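Local coordinates for protein glycoside hydrolase YxiA (Bacillus licheniformis, PDB 3LV4) that probably hydrolyses alpha-1,5-linked arabinan in L-arabinan degradation, as a calcium-binding glycoside hydrolase of family 43, at residues A[5-10]-A[40-45]; A[130-135]-A[186-191]; A[148-153]-A[202-207]; A[194-199]-A[253-258]; A[405-410]-A[430-435]. One frame throughout, in Å; residues are numbered along the deposited sequence.

Contact 1. Residues A[5-10]-A[40-45]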
# COMPACT_ATOMS: atom_id res chain seq x y z
N LYS A 5 12.77 23.91 9.92
CA LYS A 5 12.44 23.37 8.61
C LYS A 5 12.66 21.86 8.60
O LYS A 5 13.68 21.37 9.08
CB LYS A 5 13.26 24.05 7.52
N PRO A 6 11.70 21.11 8.04
CA PRO A 6 11.81 19.64 8.02
C PRO A 6 13.00 19.17 7.21
O PRO A 6 13.39 19.80 6.22
CB PRO A 6 10.50 19.20 7.34
CG PRO A 6 10.01 20.39 6.63
CD PRO A 6 10.46 21.58 7.40
N VAL A 7 13.58 18.06 7.63
CA VAL A 7 14.71 17.46 6.94
C VAL A 7 14.37 16.03 6.58
O VAL A 7 13.85 15.28 7.41
CB VAL A 7 15.98 17.50 7.81
CG1 VAL A 7 17.11 16.74 7.14
CG2 VAL A 7 16.38 18.94 8.09
N PHE A 8 14.63 15.65 5.34
CA PHE A 8 14.40 14.29 4.88
C PHE A 8 15.71 13.65 4.45
O PHE A 8 16.60 14.34 3.97
CB PHE A 8 13.43 14.29 3.69
CG PHE A 8 12.09 14.90 4.00
CD1 PHE A 8 11.10 14.16 4.62
CD2 PHE A 8 11.82 16.22 3.66
CE1 PHE A 8 9.86 14.72 4.91
CE2 PHE A 8 10.59 16.79 3.94
CZ PHE A 8 9.60 16.04 4.56
N SER A 9 15.83 12.34 4.66
CA SER A 9 16.97 11.57 4.16
C SER A 9 16.38 10.38 3.43
O SER A 9 15.64 9.60 4.04
CB SER A 9 17.86 11.10 5.31
OG SER A 9 18.25 12.19 6.13
N GLU A 10 16.68 10.25 2.15
CA GLU A 10 15.97 9.31 1.29
C GLU A 10 16.60 7.93 1.26
O GLU A 10 17.82 7.78 1.41
CB GLU A 10 15.87 9.85 -0.15
CG GLU A 10 15.51 11.32 -0.29
CD GLU A 10 14.12 11.67 0.23
OE1 GLU A 10 13.41 10.78 0.74
OE2 GLU A 10 13.75 12.86 0.13
N LEU A 40 10.31 8.63 10.66
CA LEU A 40 9.61 8.42 9.39
C LEU A 40 9.97 9.46 8.33
O LEU A 40 9.30 9.57 7.30
CB LEU A 40 8.08 8.37 9.59
CG LEU A 40 7.55 7.20 10.42
CD1 LEU A 40 6.03 7.32 10.61
CD2 LEU A 40 7.91 5.85 9.80
N MSE A 41 11.03 10.23 8.57
CA MSE A 41 11.45 11.27 7.64
C MSE A 41 12.91 11.11 7.25
O MSE A 41 13.28 11.31 6.10
CB MSE A 41 11.24 12.65 8.26
CG MSE A 41 9.81 12.93 8.65
SE MSE A 41 9.73 14.47 9.83
CE MSE A 41 10.39 15.82 8.59
N ASN A 42 13.74 10.77 8.23
CA ASN A 42 15.16 10.58 7.96
C ASN A 42 15.54 9.12 8.04
O ASN A 42 15.78 8.58 9.12
CB ASN A 42 15.99 11.45 8.90
CG ASN A 42 15.75 12.92 8.66
OD1 ASN A 42 16.36 13.53 7.77
ND2 ASN A 42 14.83 13.50 9.43
N TRP A 43 15.57 8.49 6.87
CA TRP A 43 15.85 7.06 6.78
C TRP A 43 17.33 6.80 6.56
O TRP A 43 18.03 7.60 5.94
CB TRP A 43 15.05 6.41 5.65
CG TRP A 43 13.56 6.47 5.86
CD1 TRP A 43 12.72 7.48 5.48
CD2 TRP A 43 12.74 5.47 6.49
NE1 TRP A 43 11.43 7.17 5.84
CE2 TRP A 43 11.41 5.95 6.46
CE3 TRP A 43 13.00 4.23 7.08
CZ2 TRP A 43 10.34 5.23 7.00
CZ3 TRP A 43 11.93 3.51 7.62
CH2 TRP A 43 10.62 4.02 7.57
N THR A 44 17.79 5.66 7.09
CA THR A 44 19.13 5.18 6.87
C THR A 44 19.06 3.85 6.12
O THR A 44 18.34 2.94 6.53
CB THR A 44 19.86 4.97 8.21
OG1 THR A 44 19.99 6.24 8.86
CG2 THR A 44 21.23 4.36 7.99
N GLN A 45 19.77 3.76 5.01
CA GLN A 45 19.78 2.52 4.24
C GLN A 45 20.58 1.45 4.98
O GLN A 45 21.71 1.69 5.39
CB GLN A 45 20.39 2.77 2.86
CG GLN A 45 20.17 1.62 1.88
CD GLN A 45 18.88 1.77 1.11
OE1 GLN A 45 18.56 2.86 0.63
NE2 GLN A 45 18.13 0.68 0.99
O HOH W 1 12.46 10.31 3.70
O HOH W 2 19.38 8.24 3.49
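N42 turns both ends of its side-chain amide back onto the 5-10 segment, where the N-terminal arm of the family 43 beta-propeller lies along the approach to strand 44-47, at the rim of the first four-stranded blade. Its OD1 receives a bond from S9 OG at 2.8 Å, the hydroxyl coming in the carbonyl plane on a lone pair. ND2 also reaches V7 O at 2.9 Å, in a bent, weak bond. CG of N42 stands beside its own backbone N (chi1 -64°), which brings the amide against V7 and S9, with V7 CG1 resting against OD1.

Next to it the selenomethionine M41 meets F8 and P6. Its chain bends at chi3 (63°), curling the terminal methyl round until CE sits 3.6 Å from P6 CB and 3.9 Å from F8 CE1, oblique to the phenyl ring. R339 makes a cation-pi contact with that same ring and a salt bridge to E10.

A single backbone bridge pairs S9 with N42: S9 N donates to M41 O at 3.1 Å and W43 N to S9 O at 3.0 Å. S9 O also lies in the plane of the W43 indole, at its edge, while the indole itself packs on V27 and V322. One water spans the two backbones, donating to E10 O at 2.6 Å and to W43 O at 2.9 Å.

Contact 2. Residues A[130-135]-A[186-191]; sequences GISNDG and QGYGKK
The Y188 ring carries N133 on one face, CB sitting 3.5 Å above the ring plane and offset toward the rim, while S132 CB lies at the ring's edge, in its plane. The N133 side chain crosses the ring at about a right angle, with its amide tilted 47° against the phenol, and ND2 comes down near CE1. H143 also meets this ring. The hydroxyl works in two directions: Y188 OH accepts from N133 N at 3.2 Å in a nearly straight bond (174°), and it also bonds to K125 O.

Two tight turns meet here: a type I turn, S132 to G135, in the loop between the second and third propeller blades, and a type II' turn, Q186 to G189, leading into strand 190-193 at the third blade's outer edge. A phenylalanine in place of Y188 would probably keep the face contact with N133 but leave N133 N and K125 O without their shared mate.

In the first turn S132 OG, which also bonds to T136 O, accepts from D134 N at 3.2 Å, an ST turn. G187 suits the second because a CB there would clash with D134 CB; its CA instead approaches N133 O at 3.3 Å.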
# COMPACT_ATOMS: atom_id res chain seq x y z
N GLY A 130 2.18 -29.44 -12.49
CA GLY A 130 1.60 -30.57 -11.80
C GLY A 130 0.76 -30.16 -10.60
O GLY A 130 0.22 -29.06 -10.54
N ILE A 131 0.68 -31.06 -9.63
CA ILE A 131 -0.20 -30.88 -8.47
C ILE A 131 0.21 -29.68 -7.62
O ILE A 131 1.37 -29.55 -7.22
CB ILE A 131 -0.19 -32.15 -7.61
CG1 ILE A 131 -0.71 -33.33 -8.44
CG2 ILE A 131 -0.99 -31.96 -6.32
CD1 ILE A 131 -0.44 -34.67 -7.82
N SER A 132 -0.75 -28.80 -7.36
CA SER A 132 -0.51 -27.57 -6.62
C SER A 132 -0.72 -27.80 -5.13
O SER A 132 -1.07 -28.91 -4.70
CB SER A 132 -1.47 -26.47 -7.09
OG SER A 132 -2.74 -26.63 -6.49
N ASN A 133 -0.54 -26.75 -4.35
CA ASN A 133 -0.73 -26.87 -2.90
C ASN A 133 -2.18 -27.10 -2.46
O ASN A 133 -2.42 -27.38 -1.29
CB ASN A 133 -0.12 -25.66 -2.18
CG ASN A 133 1.39 -25.64 -2.30
OD1 ASN A 133 2.04 -26.68 -2.36
ND2 ASN A 133 1.96 -24.46 -2.36
N ASP A 134 -3.14 -26.98 -3.37
CA ASP A 134 -4.52 -27.32 -3.00
C ASP A 134 -4.95 -28.69 -3.54
O ASP A 134 -6.10 -29.11 -3.35
CB ASP A 134 -5.52 -26.20 -3.34
CG ASP A 134 -5.97 -26.20 -4.80
OD1 ASP A 134 -5.56 -27.09 -5.58
OD2 ASP A 134 -6.74 -25.29 -5.16
N GLY A 135 -4.00 -29.38 -4.17
CA GLY A 135 -4.23 -30.74 -4.65
C GLY A 135 -4.65 -30.80 -6.10
O GLY A 135 -4.44 -31.83 -6.76
N GLN A 186 -5.41 -26.10 4.52
CA GLN A 186 -5.95 -24.90 3.88
C GLN A 186 -5.66 -24.74 2.39
O GLN A 186 -6.27 -23.89 1.74
CB GLN A 186 -5.44 -23.66 4.60
CG GLN A 186 -5.79 -23.58 6.06
CD GLN A 186 -5.30 -22.28 6.64
OE1 GLN A 186 -5.96 -21.25 6.51
NE2 GLN A 186 -4.13 -22.30 7.25
N GLY A 187 -4.72 -25.51 1.85
CA GLY A 187 -4.27 -25.28 0.48
C GLY A 187 -3.71 -23.87 0.33
O GLY A 187 -2.84 -23.46 1.09
N TYR A 188 -4.21 -23.11 -0.65
CA TYR A 188 -3.75 -21.73 -0.82
C TYR A 188 -4.53 -20.74 0.04
O TYR A 188 -4.21 -19.54 0.05
CB TYR A 188 -3.81 -21.30 -2.30
CG TYR A 188 -2.76 -21.99 -3.14
CD1 TYR A 188 -1.41 -21.69 -2.98
CD2 TYR A 188 -3.11 -22.93 -4.11
CE1 TYR A 188 -0.45 -22.31 -3.74
CE2 TYR A 188 -2.15 -23.56 -4.88
CZ TYR A 188 -0.82 -23.25 -4.69
OH TYR A 188 0.16 -23.87 -5.44
N GLY A 189 -5.53 -21.24 0.76
CA GLY A 189 -6.35 -20.39 1.61
C GLY A 189 -7.58 -19.84 0.92
O GLY A 189 -8.06 -20.41 -0.07
N LYS A 190 -8.10 -18.74 1.44
CA LYS A 190 -9.37 -18.18 0.98
C LYS A 190 -9.12 -16.96 0.11
O LYS A 190 -8.33 -16.08 0.48
CB LYS A 190 -10.23 -17.79 2.19
CG LYS A 190 -11.47 -16.97 1.86
CD LYS A 190 -12.15 -16.42 3.12
CE LYS A 190 -13.56 -15.94 2.78
NZ LYS A 190 -14.26 -15.35 3.97
N LYS A 191 -9.76 -16.90 -1.05
CA LYS A 191 -9.58 -15.76 -1.95
C LYS A 191 -10.33 -14.53 -1.44
O LYS A 191 -11.46 -14.65 -0.95
CB LYS A 191 -10.01 -16.11 -3.38
CG LYS A 191 -9.67 -15.01 -4.39
CD LYS A 191 -9.80 -15.46 -5.84
CE LYS A 191 -11.26 -15.56 -6.28
NZ LYS A 191 -11.40 -15.80 -7.75

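Contact 3. Residues A[148-153]-A[202-207]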
# COMPACT_ATOMS: atom_id res chain seq x y z
N ASP A 148 4.51 -11.56 -2.16
CA ASP A 148 3.86 -10.40 -1.54
C ASP A 148 3.04 -10.69 -0.28
O ASP A 148 1.90 -10.25 -0.18
CB ASP A 148 2.96 -9.68 -2.56
CG ASP A 148 3.73 -9.04 -3.69
OD1 ASP A 148 4.97 -9.22 -3.76
OD2 ASP A 148 3.08 -8.34 -4.51
N PRO A 149 3.62 -11.39 0.71
CA PRO A 149 2.87 -11.64 1.94
C PRO A 149 2.78 -10.43 2.88
O PRO A 149 3.64 -9.54 2.88
CB PRO A 149 3.72 -12.71 2.63
CG PRO A 149 5.14 -12.35 2.19
CD PRO A 149 4.95 -12.02 0.73
N HIS A 150 1.71 -10.40 3.66
CA HIS A 150 1.63 -9.59 4.87
C HIS A 150 1.06 -10.46 5.98
O HIS A 150 -0.08 -10.91 5.90
CB HIS A 150 0.73 -8.37 4.67
CG HIS A 150 0.52 -7.60 5.93
ND1 HIS A 150 -0.65 -6.90 6.20
CD2 HIS A 150 1.32 -7.43 7.01
CE1 HIS A 150 -0.54 -6.33 7.39
NE2 HIS A 150 0.64 -6.64 7.90
N THR A 151 1.87 -10.68 7.01
CA THR A 151 1.49 -11.53 8.12
C THR A 151 1.16 -10.65 9.31
O THR A 151 1.97 -9.81 9.72
CB THR A 151 2.63 -12.49 8.49
OG1 THR A 151 2.88 -13.36 7.38
CG2 THR A 151 2.27 -13.31 9.73
N PHE A 152 -0.04 -10.81 9.85
CA PHE A 152 -0.51 -9.86 10.85
C PHE A 152 -1.43 -10.54 11.85
O PHE A 152 -2.11 -11.52 11.52
CB PHE A 152 -1.25 -8.70 10.19
CG PHE A 152 -2.55 -9.10 9.52
CD1 PHE A 152 -3.76 -8.93 10.17
CD2 PHE A 152 -2.54 -9.66 8.25
CE1 PHE A 152 -4.95 -9.31 9.56
CE2 PHE A 152 -3.73 -10.03 7.63
CZ PHE A 152 -4.94 -9.87 8.29
N PHE A 153 -1.47 -10.00 13.06
CA PHE A 153 -2.42 -10.44 14.07
C PHE A 153 -3.71 -9.65 13.92
O PHE A 153 -3.68 -8.42 13.72
CB PHE A 153 -1.86 -10.18 15.47
CG PHE A 153 -0.71 -11.08 15.85
CD1 PHE A 153 0.60 -10.64 15.74
CD2 PHE A 153 -0.95 -12.34 16.37
CE1 PHE A 153 1.66 -11.45 16.11
CE2 PHE A 153 0.10 -13.17 16.74
CZ PHE A 153 1.41 -12.72 16.62
N GLY A 202 0.40 -6.82 -3.81
CA GLY A 202 0.80 -5.97 -2.70
C GLY A 202 -0.28 -5.74 -1.65
O GLY A 202 -0.44 -4.61 -1.17
N ALA A 203 -1.01 -6.80 -1.30
CA ALA A 203 -2.02 -6.72 -0.24
C ALA A 203 -1.43 -6.31 1.11
O ALA A 203 -0.31 -6.68 1.47
CB ALA A 203 -2.74 -8.06 -0.10
N TYR A 204 -2.20 -5.54 1.87
CA TYR A 204 -1.80 -5.18 3.21
C TYR A 204 -3.05 -4.90 4.03
O TYR A 204 -3.91 -4.12 3.60
CB TYR A 204 -0.88 -3.94 3.20
CG TYR A 204 -0.08 -3.83 4.47
CD1 TYR A 204 -0.59 -3.16 5.58
CD2 TYR A 204 1.17 -4.42 4.58
CE1 TYR A 204 0.13 -3.07 6.75
CE2 TYR A 204 1.90 -4.35 5.75
CZ TYR A 204 1.37 -3.67 6.83
OH TYR A 204 2.10 -3.60 8.00
N ILE A 205 -3.18 -5.53 5.19
CA ILE A 205 -4.38 -5.35 6.01
C ILE A 205 -4.10 -4.60 7.31
O ILE A 205 -3.26 -5.02 8.12
CB ILE A 205 -5.10 -6.70 6.29
CG1 ILE A 205 -5.68 -7.24 4.97
CG2 ILE A 205 -6.23 -6.49 7.31
CD1 ILE A 205 -6.09 -8.70 5.00
N LEU A 206 -4.79 -3.48 7.50
CA LEU A 206 -4.65 -2.67 8.72
C LEU A 206 -5.99 -2.44 9.40
O LEU A 206 -6.95 -1.97 8.78
CB LEU A 206 -4.00 -1.32 8.39
CG LEU A 206 -3.74 -0.47 9.64
CD1 LEU A 206 -2.64 -1.13 10.47
CD2 LEU A 206 -3.37 0.96 9.31
N TYR A 207 -6.05 -2.76 10.69
CA TYR A 207 -7.23 -2.50 11.51
C TYR A 207 -7.18 -1.09 12.08
O TYR A 207 -6.13 -0.62 12.51
CB TYR A 207 -7.29 -3.50 12.67
CG TYR A 207 -8.50 -3.36 13.57
CD1 TYR A 207 -8.40 -2.75 14.82
CD2 TYR A 207 -9.74 -3.86 13.18
CE1 TYR A 207 -9.52 -2.64 15.66
CE2 TYR A 207 -10.85 -3.76 14.01
CZ TYR A 207 -10.73 -3.15 15.24
OH TYR A 207 -11.85 -3.06 16.05
O HOH W 3 2.05 -7.61 0.54
O HOH W 4 -0.30 -9.45 -1.80
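Strand 150-153 runs almost parallel to 202-207, their axes 13° apart and 7.2 Å at closest approach, with H150 opposite Y204 and side chains and water filling the interval between the backbones. The H150 imidazole stacks face to face on the Y204 ring, centroids 3.5 Å apart and planes within 6°. Because H150 holds CG opposite its backbone N (chi1 174°), the ring spans the gap, and its ND1 accepts from I205 N at 3.0 Å, the donor close to the ring plane. F152 CD2 covers the opposite imidazole face, and the F152 ring in turn takes I205 CB over its own face. An alanine at Y204 would probably uncover one face of the imidazole and open a gap near the calcium ion, about 5 Å from the tyrosine side chain.

Toward the catalytic end, D148 OD2 accepts a weak bond from G202 N at 3.2 Å, and a water joins D148 O to A203 N. D148, predicted to tune the likely proton donor E201, also packs beside H291.

These are the innermost strands of the third and fourth propeller blades: 150-153 pairs outward with 159-163, 202-207 with 213-220, and strand 285-296 of the next blade touches D148 and Y204.

Contact 4. Residues A[194-199]-A[253-258]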
# COMPACT_ATOMS: atom_id res chain seq x y z
N GLY A 194 -9.72 -11.08 -7.08
CA GLY A 194 -8.88 -11.39 -8.22
C GLY A 194 -9.20 -12.68 -8.95
O GLY A 194 -10.22 -13.33 -8.70
N GLY A 195 -8.31 -13.04 -9.86
CA GLY A 195 -8.52 -14.19 -10.72
C GLY A 195 -8.20 -13.79 -12.15
O GLY A 195 -8.23 -12.61 -12.48
N ASN A 196 -7.88 -14.77 -12.99
CA ASN A 196 -7.67 -14.52 -14.41
C ASN A 196 -6.60 -13.47 -14.70
O ASN A 196 -6.75 -12.66 -15.62
CB ASN A 196 -8.99 -14.12 -15.08
CG ASN A 196 -10.02 -15.23 -15.00
OD1 ASN A 196 -9.67 -16.41 -14.98
ND2 ASN A 196 -11.30 -14.85 -14.97
N HIS A 197 -5.51 -13.50 -13.94
CA HIS A 197 -4.37 -12.63 -14.20
C HIS A 197 -4.73 -11.13 -14.14
O HIS A 197 -4.36 -10.35 -15.02
CB HIS A 197 -3.72 -12.99 -15.55
CG HIS A 197 -3.11 -14.36 -15.58
ND1 HIS A 197 -3.75 -15.44 -16.14
CD2 HIS A 197 -1.92 -14.81 -15.13
CE1 HIS A 197 -2.98 -16.51 -16.03
NE2 HIS A 197 -1.86 -16.15 -15.42
N SER A 198 -5.45 -10.75 -13.08
CA SER A 198 -5.76 -9.35 -12.82
C SER A 198 -4.53 -8.66 -12.27
O SER A 198 -3.77 -9.25 -11.50
CB SER A 198 -6.84 -9.24 -11.74
OG SER A 198 -7.99 -9.98 -12.09
N ARG A 199 -4.34 -7.39 -12.61
CA ARG A 199 -3.17 -6.67 -12.14
C ARG A 199 -3.46 -6.13 -10.75
O ARG A 199 -3.75 -4.94 -10.59
CB ARG A 199 -2.74 -5.59 -13.12
CG ARG A 199 -2.34 -6.18 -14.48
CD ARG A 199 -1.28 -5.34 -15.19
NE ARG A 199 -1.80 -4.04 -15.58
CZ ARG A 199 -1.04 -3.04 -16.04
NH1 ARG A 199 0.28 -3.21 -16.15
NH2 ARG A 199 -1.59 -1.89 -16.37
N ASP A 253 -15.60 -10.73 -6.12
CA ASP A 253 -16.11 -10.89 -7.49
C ASP A 253 -15.33 -10.12 -8.55
O ASP A 253 -15.63 -10.22 -9.74
CB ASP A 253 -17.57 -10.49 -7.56
CG ASP A 253 -18.46 -11.37 -6.70
OD1 ASP A 253 -18.26 -12.60 -6.70
OD2 ASP A 253 -19.33 -10.81 -6.01
N VAL A 254 -14.33 -9.36 -8.11
CA VAL A 254 -13.53 -8.52 -9.01
C VAL A 254 -12.40 -9.32 -9.64
O VAL A 254 -11.55 -9.87 -8.94
CB VAL A 254 -12.92 -7.35 -8.24
CG1 VAL A 254 -12.05 -6.47 -9.15
CG2 VAL A 254 -14.01 -6.53 -7.56
N ARG A 255 -12.38 -9.39 -10.97
CA ARG A 255 -11.33 -10.09 -11.70
C ARG A 255 -11.44 -9.79 -13.19
O ARG A 255 -12.49 -9.37 -13.67
CB ARG A 255 -11.43 -11.60 -11.48
CG ARG A 255 -12.74 -12.21 -11.99
CD ARG A 255 -12.69 -13.72 -11.86
NE ARG A 255 -13.92 -14.36 -12.32
CZ ARG A 255 -14.98 -14.57 -11.55
NH1 ARG A 255 -14.98 -14.17 -10.28
NH2 ARG A 255 -16.05 -15.18 -12.04
N GLY A 256 -10.35 -10.03 -13.91
CA GLY A 256 -10.35 -9.94 -15.35
C GLY A 256 -11.25 -10.99 -15.98
O GLY A 256 -11.59 -11.98 -15.35
N LYS A 257 -11.64 -10.75 -17.22
CA LYS A 257 -12.52 -11.65 -17.97
C LYS A 257 -11.86 -13.00 -18.18
O LYS A 257 -10.65 -13.08 -18.38
CB LYS A 257 -12.82 -11.03 -19.33
CG LYS A 257 -14.28 -10.94 -19.70
CD LYS A 257 -15.00 -9.88 -18.88
CE LYS A 257 -16.48 -9.78 -19.30
NZ LYS A 257 -17.26 -8.81 -18.48
N GLU A 258 -12.66 -14.07 -18.15
CA GLU A 258 -12.15 -15.40 -18.47
C GLU A 258 -11.38 -15.38 -19.79
O GLU A 258 -11.84 -14.81 -20.77
CB GLU A 258 -13.29 -16.40 -18.57
CG GLU A 258 -12.86 -17.77 -19.07
CD GLU A 258 -12.17 -18.59 -18.00
OE1 GLU A 258 -12.16 -18.14 -16.84
OE2 GLU A 258 -11.66 -19.68 -18.32
O HOH W 5 -13.01 -13.06 -8.49
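G256 is gripped at both ends of its short backbone by side chains of the 194-199 loop. N196 ND2 donates to G256 O at 2.9 Å, the carbonyl oxygen lying in the plane of the asparagine amide and the bond fairly straight (165°). S198 OG takes the other end, accepting from G256 N at 3.0 Å; the same hydroxyl gives its own proton to G195 O at 2.7 Å, a bond in the carbonyl plane that fixes its rotation. G194 N bonds to V254 O (2.9 Å), lying nearly on the C=O axis although its N-H is bent.

R255 leans across the glycines. CG sits between its backbone N and carbonyl carbon (chi1 62°), and from there the chain runs extended past N196, whose ND2 lies near the guanidinium plane, at its edge, without bonding to it. R255 CB rests on G194 O and G195 O, and a water accepts from NH1 at 2.9 Å while donating to G194 O.

Further out, T141 bonds the backbone of N196, D263 holds K257 N, and I267 of helix 264-267 packs on S198 and V254.

The arrangement belongs to the propeller's connecting loops: 194-199 crosses from the third blade's outer strand 190-193 to the fourth's inner strand 200-208, which carries the predicted proton donor E201, and 253-258 lies in the long loop before that blade's outer strand.

Contact 5. Residues A[405-410]-A[430-435]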
# COMPACT_ATOMS: atom_id res chain seq x y z
N ASP A 405 -18.33 17.48 -10.09
CA ASP A 405 -18.36 16.44 -11.13
C ASP A 405 -19.47 15.42 -10.88
O ASP A 405 -19.31 14.23 -11.17
CB ASP A 405 -16.99 15.74 -11.25
CG ASP A 405 -15.90 16.66 -11.84
OD1 ASP A 405 -16.18 17.38 -12.82
OD2 ASP A 405 -14.75 16.65 -11.33
N GLY A 406 -20.60 15.89 -10.34
CA GLY A 406 -21.76 15.05 -10.10
C GLY A 406 -21.65 14.14 -8.89
O GLY A 406 -22.51 13.28 -8.67
N LYS A 407 -20.60 14.32 -8.10
CA LYS A 407 -20.34 13.44 -6.96
C LYS A 407 -20.17 14.23 -5.66
O LYS A 407 -19.98 15.45 -5.69
CB LYS A 407 -19.11 12.57 -7.23
CG LYS A 407 -19.39 11.49 -8.26
CD LYS A 407 -18.15 10.73 -8.63
CE LYS A 407 -17.24 11.58 -9.49
NZ LYS A 407 -16.08 10.79 -9.96
N THR A 408 -20.28 13.53 -4.54
CA THR A 408 -20.08 14.13 -3.23
C THR A 408 -18.83 13.52 -2.60
O THR A 408 -18.66 12.31 -2.60
CB THR A 408 -21.27 13.88 -2.29
OG1 THR A 408 -22.45 14.49 -2.85
CG2 THR A 408 -21.01 14.49 -0.92
N TYR A 409 -17.96 14.38 -2.08
CA TYR A 409 -16.68 13.95 -1.54
C TYR A 409 -16.60 14.33 -0.08
O TYR A 409 -16.91 15.46 0.30
CB TYR A 409 -15.53 14.63 -2.28
CG TYR A 409 -15.41 14.24 -3.72
CD1 TYR A 409 -16.19 14.85 -4.70
CD2 TYR A 409 -14.51 13.26 -4.12
CE1 TYR A 409 -16.09 14.50 -6.04
CE2 TYR A 409 -14.39 12.90 -5.46
CZ TYR A 409 -15.18 13.52 -6.41
OH TYR A 409 -15.07 13.16 -7.73
N ASP A 410 -16.17 13.37 0.75
CA ASP A 410 -16.01 13.59 2.18
C ASP A 410 -14.55 13.45 2.52
O ASP A 410 -13.92 12.44 2.17
CB ASP A 410 -16.83 12.57 2.96
CG ASP A 410 -18.32 12.83 2.87
OD1 ASP A 410 -18.78 13.79 3.52
OD2 ASP A 410 -19.03 12.10 2.14
N ALA A 430 -10.13 14.08 0.00
CA ALA A 430 -11.49 13.58 0.15
C ALA A 430 -11.82 12.46 -0.83
O ALA A 430 -11.10 12.26 -1.82
CB ALA A 430 -12.50 14.73 0.01
N LEU A 431 -12.90 11.73 -0.55
CA LEU A 431 -13.29 10.57 -1.34
C LEU A 431 -14.79 10.59 -1.60
O LEU A 431 -15.56 11.01 -0.74
CB LEU A 431 -12.97 9.28 -0.58
CG LEU A 431 -11.50 8.84 -0.42
CD1 LEU A 431 -11.38 7.72 0.61
CD2 LEU A 431 -10.92 8.39 -1.76
N SER A 432 -15.18 10.11 -2.77
CA SER A 432 -16.59 9.90 -3.10
C SER A 432 -16.97 8.43 -2.90
O SER A 432 -16.10 7.55 -2.85
CB SER A 432 -16.83 10.23 -4.57
OG SER A 432 -16.12 9.31 -5.39
N ARG A 433 -18.27 8.18 -2.81
CA ARG A 433 -18.76 6.80 -2.73
C ARG A 433 -18.25 6.00 -3.93
O ARG A 433 -17.96 4.80 -3.82
CB ARG A 433 -20.29 6.79 -2.70
CG ARG A 433 -20.89 5.41 -2.49
CD ARG A 433 -22.39 5.51 -2.22
NE ARG A 433 -23.19 5.30 -3.42
CZ ARG A 433 -24.49 5.56 -3.49
NH1 ARG A 433 -25.12 6.06 -2.43
NH2 ARG A 433 -25.16 5.34 -4.62
N GLU A 434 -18.15 6.68 -5.06
CA GLU A 434 -17.71 6.06 -6.31
C GLU A 434 -16.27 5.56 -6.25
O GLU A 434 -15.85 4.73 -7.07
CB GLU A 434 -17.88 7.04 -7.47
CG GLU A 434 -19.34 7.18 -7.95
CD GLU A 434 -20.18 8.11 -7.09
OE1 GLU A 434 -19.63 8.78 -6.19
OE2 GLU A 434 -21.40 8.19 -7.34
N GLY A 435 -15.51 6.07 -5.29
CA GLY A 435 -14.19 5.54 -5.00
C GLY A 435 -13.04 6.33 -5.58
O GLY A 435 -11.93 5.80 -5.69
O HOH W 6 -21.10 10.77 -4.95
O HOH W 7 -20.28 10.14 -2.09
O HOH W 8 -18.14 9.98 0.55
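L431 O takes two bonds: D410 N donates to it at 2.9 Å, and so does a water that also donates to D410 OD2. The strands are 407-418 and 423-432, a beta hairpin of the C-terminal lipocalin-like domain. L431 N answers with a bond to D410 O at 3.0 Å, the donor standing above the carbonyl plane; the two backbone bonds together make D410 and L431 an antiparallel hydrogen-bonded pair. The L431 side chain turns to V272, L274 and W332.

On the other face, the Y409 ring lies beside S432. S432 CB sits over the ring, 4.0 Å from its centroid and 22° off the normal, a CH-pi contact, while Y409 CB touches A430 CB. S432 OG stands between its backbone N and carbonyl carbon (chi1 66°), from where it bonds to D436 OD2; Y409 OH bonds to D436 OD1, and K407 NZ makes a salt bridge with the same carboxylate. D436, just past the turn, thus gathers three side chains from this end of the hairpin.

The methylenes of K407 cross the E434 carboxylate obliquely, with CG 3.4 Å from OE1, although the ammonium goes to D436. Beyond the paired residues the segments are joined through water: one bridges T408 N and E434 OE1, another links the two backbones at T408 O and R433 N. The chain then folds back in a type I turn, S432 to G435, closed by G435 N to S432 O at 2.9 Å.

Contact 3 is the core of the set, all of its touching residues buried, and the one built on stacked aromatic rings, beside the predicted catalytic site. Contact 4 is buried too, contacts 2 and 5 partly so, while contact 1 is a surface contact, a short backbone bridge with a few polar grips. Contacts 2 and 4 lie on the same side of the chain, and one segment of each flanks or enters strand 190-193; both rely on side chains bonding to backbone and on glycines, but contact 2 centres on one phenol. Contacts 3 and 4 meet in sequence at strand 200-208. Contact 5 alone belongs to the C-terminal domain, joining its strands through one hydrogen-bonded antiparallel pair and bridging waters.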